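Local coordinates for hydrolase (PDB 1UFO), which is an alpha/beta hydrolase fold enzyme of undetermined substrate, probably working through the nucleophile-elbow and catalytic-triad chemistry of that fold, at residues Arg206-Val211 and Leu228-His233. Numbering follows the deposited sequence.
Sequences RLARFV and LAFLEH
The backbones of A208, on strand 207-212, and F230, on helix 221-236, come nearest at 9.3 Å between their CA atoms, and a single phenylalanine bridges that gap. F230 sends its side chain toward the strand with CG anti to the backbone N (chi1 -173°), which carries the ring outward from the helix. Its far end does the touching: CE1 lies 4.1 Å from CB of A208, a methyl that points back toward the helix and meets the ring obliquely, while CZ stands 3.9 Å from the carbonyl O of R206, which sits at the ring edge close to its plane. L176 of the neighbouring strand also packs against F230, and W234, one turn further along the helix, meets its ring edge-to-face. The arrangement is an example of how an alpha/beta hydrolase fold seats its last helix on one side of the sheet at the final strand. That strand is no free border in the dimer, since it pairs antiparallel with its counterpart in the second subunit. No hydrogen bond joins the two segments; the contact, burying 87 Å², rests on dispersion, with the R206 carbonyl probably adding a weak electrostatic attraction to the positive rim of the ring.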
loop_
_atom_site.group_PDB
_atom_site.type_symbol
_atom_site.label_atom_id
_atom_site.label_comp_id
_atom_site.label_asym_id
_atom_site.label_seq_id
_atom_site.Cartn_x
_atom_site.Cartn_y
_atom_site.Cartn_z
ATOM N N ARG A 206 11.753 4.874 0.767
ATOM C CA ARG A 206 11.377 4.872 -0.655
ATOM C C ARG A 206 11.180 3.493 -1.263
ATOM O O ARG A 206 10.790 3.410 -2.364
ATOM C CB ARG A 206 12.221 5.778 -1.530
ATOM C CG ARG A 206 12.529 7.109 -0.847
ATOM C CD ARG A 206 13.414 7.839 -1.767
ATOM N NE ARG A 206 13.339 9.286 -1.616
ATOM C CZ ARG A 206 13.756 10.008 -0.584
ATOM N NH1 ARG A 206 14.316 9.434 0.474
ATOM N NH2 ARG A 206 13.622 11.347 -0.627
ATOM N N LEU A 207 11.380 2.451 -0.440
ATOM C CA LEU A 207 11.106 1.069 -0.835
ATOM C C LEU A 207 9.819 0.738 -0.044
ATOM O O LEU A 207 9.660 1.123 1.115
ATOM C CB LEU A 207 12.246 0.145 -0.361
ATOM C CG LEU A 207 12.182 -1.288 -0.625
ATOM C CD1 LEU A 207 12.153 -1.519 -2.195
ATOM C CD2 LEU A 207 13.501 -1.919 -0.027
ATOM N N ALA A 208 8.898 0.010 -0.654
ATOM C CA ALA A 208 7.660 -0.324 0.058
ATOM C C ALA A 208 7.006 -1.566 -0.542
ATOM O O ALA A 208 7.346 -2.010 -1.635
ATOM C CB ALA A 208 6.638 0.880 0.006
ATOM N N ARG A 209 6.091 -2.138 0.259
ATOM C CA ARG A 209 5.312 -3.292 -0.235
ATOM C C ARG A 209 3.845 -3.132 0.071
ATOM O O ARG A 209 3.433 -2.479 1.053
ATOM C CB ARG A 209 5.819 -4.634 0.384
ATOM C CG ARG A 209 5.693 -4.771 1.879
ATOM C CD ARG A 209 6.481 -6.074 2.409
ATOM N NE ARG A 209 7.656 -5.723 3.170
ATOM C CZ ARG A 209 7.844 -5.882 4.494
ATOM N NH1 ARG A 209 9.013 -5.504 5.038
ATOM N NH2 ARG A 209 6.916 -6.424 5.286
ATOM N N PHE A 210 2.998 -3.693 -0.788
ATOM C CA PHE A 210 1.564 -3.688 -0.579
ATOM C C PHE A 210 1.159 -5.124 -0.855
ATOM O O PHE A 210 1.471 -5.667 -1.927
ATOM C CB PHE A 210 0.818 -2.775 -1.582
ATOM C CG PHE A 210 -0.663 -2.958 -1.521
ATOM C CD1 PHE A 210 -1.380 -2.401 -0.449
ATOM C CD2 PHE A 210 -1.329 -3.713 -2.508
ATOM C CE1 PHE A 210 -2.797 -2.571 -0.310
ATOM C CE2 PHE A 210 -2.738 -3.892 -2.358
ATOM C CZ PHE A 210 -3.446 -3.318 -1.259
ATOM N N VAL A 211 0.515 -5.752 0.149
ATOM C CA VAL A 211 0.074 -7.121 -0.029
ATOM C C VAL A 211 -1.424 -7.200 0.202
ATOM O O VAL A 211 -1.944 -6.748 1.253
ATOM C CB VAL A 211 0.808 -8.106 0.947
ATOM C CG1 VAL A 211 0.311 -9.575 0.675
ATOM C CG2 VAL A 211 2.333 -8.060 0.712
ATOM N N LEU A 228 -1.210 3.787 -8.032
ATOM C CA LEU A 228 -1.414 5.132 -8.542
ATOM C C LEU A 228 -1.122 6.153 -7.417
ATOM O O LEU A 228 -0.483 7.177 -7.648
ATOM C CB LEU A 228 -2.858 5.247 -9.032
ATOM C CG LEU A 228 -3.264 6.618 -9.590
ATOM C CD1 LEU A 228 -2.429 6.983 -10.846
ATOM C CD2 LEU A 228 -4.740 6.451 -9.987
ATOM N N ALA A 229 -1.472 5.807 -6.189
ATOM C CA ALA A 229 -1.171 6.713 -5.048
ATOM C C ALA A 229 0.351 6.833 -4.863
ATOM O O ALA A 229 0.825 7.905 -4.620
ATOM C CB ALA A 229 -1.823 6.144 -3.728
ATOM N N PHE A 230 1.082 5.731 -4.976
ATOM C CA PHE A 230 2.526 5.734 -4.813
ATOM C C PHE A 230 3.169 6.616 -5.867
ATOM O O PHE A 230 4.044 7.399 -5.521
ATOM C CB PHE A 230 3.017 4.283 -4.916
ATOM C CG PHE A 230 4.493 4.105 -4.597
ATOM C CD1 PHE A 230 4.919 3.918 -3.254
ATOM C CD2 PHE A 230 5.447 4.048 -5.613
ATOM C CE1 PHE A 230 6.244 3.676 -2.967
ATOM C CE2 PHE A 230 6.815 3.790 -5.303
ATOM C CZ PHE A 230 7.223 3.600 -3.962
ATOM N N LEU A 231 2.721 6.456 -7.124
ATOM C CA LEU A 231 3.259 7.319 -8.227
ATOM C C LEU A 231 2.910 8.795 -7.976
ATOM O O LEU A 231 3.794 9.627 -8.134
ATOM C CB LEU A 231 2.658 6.944 -9.565
ATOM C CG LEU A 231 3.037 5.529 -10.053
ATOM C CD1 LEU A 231 2.495 5.327 -11.483
ATOM C CD2 LEU A 231 4.543 5.295 -9.939
ATOM N N GLU A 232 1.693 9.107 -7.578
ATOM C CA GLU A 232 1.400 10.532 -7.378
ATOM C C GLU A 232 2.208 11.103 -6.226
ATOM O O GLU A 232 2.659 12.257 -6.329
ATOM C CB GLU A 232 -0.049 10.813 -7.175
ATOM C CG GLU A 232 -0.855 10.470 -8.425
ATOM C CD GLU A 232 -2.265 10.963 -8.338
ATOM O OE1 GLU A 232 -2.680 11.683 -9.271
ATOM O OE2 GLU A 232 -3.015 10.645 -7.392
ATOM N N HIS A 233 2.425 10.310 -5.144
ATOM C CA HIS A 233 3.224 10.829 -4.028
ATOM C C HIS A 233 4.629 11.208 -4.529
ATOM O O HIS A 233 5.136 12.293 -4.232
ATOM C CB HIS A 233 3.349 9.717 -2.964
ATOM C CG HIS A 233 4.182 10.150 -1.804
ATOM N ND1 HIS A 233 3.721 11.043 -0.866
ATOM C CD2 HIS A 233 5.485 9.899 -1.499
ATOM C CE1 HIS A 233 4.717 11.339 -0.041
ATOM N NE2 HIS A 233 5.797 10.662 -0.405
#